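Local structure of putative acyl-CoA N-acyltransferase (Klebsiella pneumoniae subsp. pneumoniae, 3LOD) at residues Val49-Ile54 against Cys64-Leu69. The protein probably transfers an acyl group from acyl-coenzyme A to an amine of a substrate that is not established. Residues are numbered along the deposited sequence; the frame is centred on the assembly and turned at random.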
ATOM      1  N   VAL A  49       5.856   7.094  -8.720  1.00 28.88           N
ATOM      2  CA  VAL A  49       5.163   6.794  -7.474  1.00 26.74           C
ATOM      3  C   VAL A  49       3.668   7.090  -7.567  1.00 25.47           C
ATOM      4  O   VAL A  49       3.277   8.202  -7.939  1.00 25.10           O
ATOM      5  CB  VAL A  49       5.763   7.637  -6.307  1.00 27.78           C
ATOM      6  CG1 VAL A  49       4.974   7.444  -4.962  1.00 26.87           C
ATOM      7  CG2 VAL A  49       7.270   7.354  -6.132  1.00 26.15           C
ATOM      8  N   ILE A  50       2.836   6.092  -7.267  1.00 23.51           N
ATOM      9  CA  ILE A  50       1.408   6.321  -7.064  1.00 21.80           C
ATOM     10  C   ILE A  50       1.159   6.286  -5.568  1.00 22.38           C
ATOM     11  O   ILE A  50       1.580   5.334  -4.876  1.00 22.37           O
ATOM     12  CB  ILE A  50       0.535   5.217  -7.698  1.00 21.80           C
ATOM     13  CG1 ILE A  50       0.607   5.254  -9.221  1.00 20.33           C
ATOM     14  CG2 ILE A  50      -0.934   5.293  -7.239  1.00 16.51           C
ATOM     15  CD1 ILE A  50       0.262   3.877  -9.785  1.00 18.67           C
ATOM     16  N   ALA A  51       0.443   7.290  -5.083  1.00 21.63           N
ATOM     17  CA  ALA A  51       0.154   7.409  -3.686  1.00 21.72           C
ATOM     18  C   ALA A  51      -1.275   7.903  -3.551  1.00 21.94           C
ATOM     19  O   ALA A  51      -1.677   8.897  -4.196  1.00 22.18           O
ATOM     20  CB  ALA A  51       1.087   8.394  -3.086  1.00 22.06           C
ATOM     21  N   LEU A  52      -2.024   7.231  -2.689  1.00 21.06           N
ATOM     22  CA  LEU A  52      -3.456   7.518  -2.475  1.00 20.32           C
ATOM     23  C   LEU A  52      -3.823   7.601  -0.991  1.00 19.15           C
ATOM     24  O   LEU A  52      -3.139   6.993  -0.149  1.00 19.05           O
ATOM     25  CB  LEU A  52      -4.300   6.402  -3.107  1.00 19.04           C
ATOM     26  CG  LEU A  52      -4.201   6.140  -4.617  1.00 20.92           C
ATOM     27  CD1 LEU A  52      -5.166   5.017  -5.079  1.00 18.13           C
ATOM     28  CD2 LEU A  52      -4.398   7.403  -5.450  1.00 18.27           C
ATOM     29  N   ALA A  53      -4.916   8.298  -0.680  1.00 18.53           N
ATOM     30  CA  ALA A  53      -5.437   8.383   0.714  1.00 18.72           C
ATOM     31  C   ALA A  53      -6.916   8.061   0.782  1.00 19.25           C
ATOM     32  O   ALA A  53      -7.641   8.298  -0.187  1.00 19.33           O
ATOM     33  CB  ALA A  53      -5.200   9.753   1.280  1.00 17.17           C
ATOM     34  N   ILE A  54      -7.370   7.522   1.914  1.00 20.58           N
ATOM     35  CA  ILE A  54      -8.804   7.407   2.180  1.00 21.79           C
ATOM     36  C   ILE A  54      -9.203   8.369   3.250  1.00 21.98           C
ATOM     37  O   ILE A  54      -8.567   8.470   4.306  1.00 23.23           O
ATOM     38  CB  ILE A  54      -9.205   6.060   2.709  1.00 22.48           C
ATOM     39  CG1 ILE A  54      -8.195   5.042   2.357  1.00 23.94           C
ATOM     40  CG2 ILE A  54     -10.558   5.566   2.128  1.00 23.50           C
ATOM     41  CD1 ILE A  54      -8.249   3.976   3.398  1.00 29.29           C
ATOM     42  N   CYS A  64      -3.793   5.230   3.960  1.00 17.22           N
ATOM     43  CA  CYS A  64      -3.111   5.543   2.712  1.00 17.69           C
ATOM     44  C   CYS A  64      -2.344   4.378   2.200  1.00 17.09           C
ATOM     45  O   CYS A  64      -2.222   3.362   2.924  1.00 18.31           O
ATOM     46  CB  CYS A  64      -2.126   6.679   2.927  1.00 18.27           C
ATOM     47  SG  CYS A  64      -0.801   6.225   4.112  1.00 23.91           S
ATOM     48  N   GLY A  65      -1.802   4.508   0.979  1.00 15.98           N
ATOM     49  CA  GLY A  65      -0.891   3.482   0.461  1.00 15.16           C
ATOM     50  C   GLY A  65      -0.269   3.944  -0.839  1.00 16.27           C
ATOM     51  O   GLY A  65      -0.650   4.987  -1.399  1.00 15.56           O
ATOM     52  N   ALA A  66       0.686   3.166  -1.335  1.00 16.35           N
ATOM     53  CA  ALA A  66       1.476   3.627  -2.465  1.00 17.52           C
ATOM     54  C   ALA A  66       2.066   2.474  -3.257  1.00 18.27           C
ATOM     55  O   ALA A  66       2.260   1.334  -2.723  1.00 20.05           O
ATOM     56  CB  ALA A  66       2.567   4.532  -2.002  1.00 16.75           C
ATOM     57  N   ILE A  67       2.325   2.763  -4.524  1.00 17.92           N
ATOM     58  CA  ILE A  67       2.925   1.795  -5.422  1.00 18.70           C
ATOM     59  C   ILE A  67       4.065   2.495  -6.108  1.00 19.10           C
ATOM     60  O   ILE A  67       3.896   3.609  -6.637  1.00 20.23           O
ATOM     61  CB  ILE A  67       1.924   1.317  -6.482  1.00 19.01           C
ATOM     62  CG1 ILE A  67       0.885   0.423  -5.828  1.00 19.45           C
ATOM     63  CG2 ILE A  67       2.647   0.580  -7.635  1.00 17.81           C
ATOM     64  CD1 ILE A  67      -0.297   0.137  -6.719  1.00 21.64           C
ATOM     65  N   VAL A  68       5.218   1.841  -6.098  1.00 19.91           N
ATOM     66  CA  VAL A  68       6.401   2.301  -6.817  1.00 19.23           C
ATOM     67  C   VAL A  68       6.530   1.445  -8.052  1.00 20.40           C
ATOM     68  O   VAL A  68       6.681   0.213  -7.918  1.00 20.80           O
ATOM     69  CB  VAL A  68       7.644   2.066  -5.985  1.00 19.00           C
ATOM     70  CG1 VAL A  68       8.944   2.400  -6.819  1.00 20.41           C
ATOM     71  CG2 VAL A  68       7.572   2.866  -4.680  1.00 16.87           C
ATOM     72  N   LEU A  69       6.462   2.083  -9.237  1.00 21.22           N
ATOM     73  CA  LEU A  69       6.536   1.421 -10.553  1.00 21.40           C
ATOM     74  C   LEU A  69       7.929   1.341 -11.191  1.00 23.12           C
ATOM     75  O   LEU A  69       8.667   2.317 -11.236  1.00 23.80           O
ATOM     76  CB  LEU A  69       5.685   2.166 -11.543  1.00 21.13           C
ATOM     77  CG  LEU A  69       4.252   2.519 -11.257  1.00 19.64           C
ATOM     78  CD1 LEU A  69       3.914   3.660 -12.205  1.00 21.06           C
ATOM     79  CD2 LEU A  69       3.497   1.301 -11.609  1.00 17.66           C
TER
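I50 faces I67, and L52 faces G65, in the two hydrogen-bonded pairs that join strands 49-54 and 64-69. Their local axes run at 170° to each other, and with the 10-residue separation this identifies the arms of an antiparallel beta hairpin. The I50 pair is closed in both directions: I50 N donates to I67 O at 2.8 Å, and I67 N returns a bond to I50 O at 2.7 Å. The second pair is closed the same way, by L52 N to G65 O at 2.9 Å and G65 N to L52 O at 3.0 Å. All four N-H...O angles are 155° or wider.

Between these two hydrogen-bonded pairs, A51 and A66 form a non-hydrogen-bonded pair whose CA atoms are 4.2 Å apart, with their methyl groups on the same face. The packing is tight here, since A66 CB lies 3.1 Å from I50 O. On the other face I50 and I67 stand side by side, CB against CB. CG1 of I50 is anti to the carbonyl carbon, beside the backbone N (chi1 -68°), and its CD1 comes within 4.4 Å of L69 CD1. The contact is looser at the end where V49 pairs with V68: their CA atoms are 4.7 Å apart, both residues are partly exposed, as is L69, and no side-chain contact joins the two valines.

The hairpin lies inside the mixed GNAT sheet, with strand 5-8 flanking 49-55 and strand 74-82 flanking 61-69. Helix 91-104 packs on the face of L52 and I67 through L95, A98 and L99, while helix 14-26 lies against C64 on the opposite face through F16, L19 and I20.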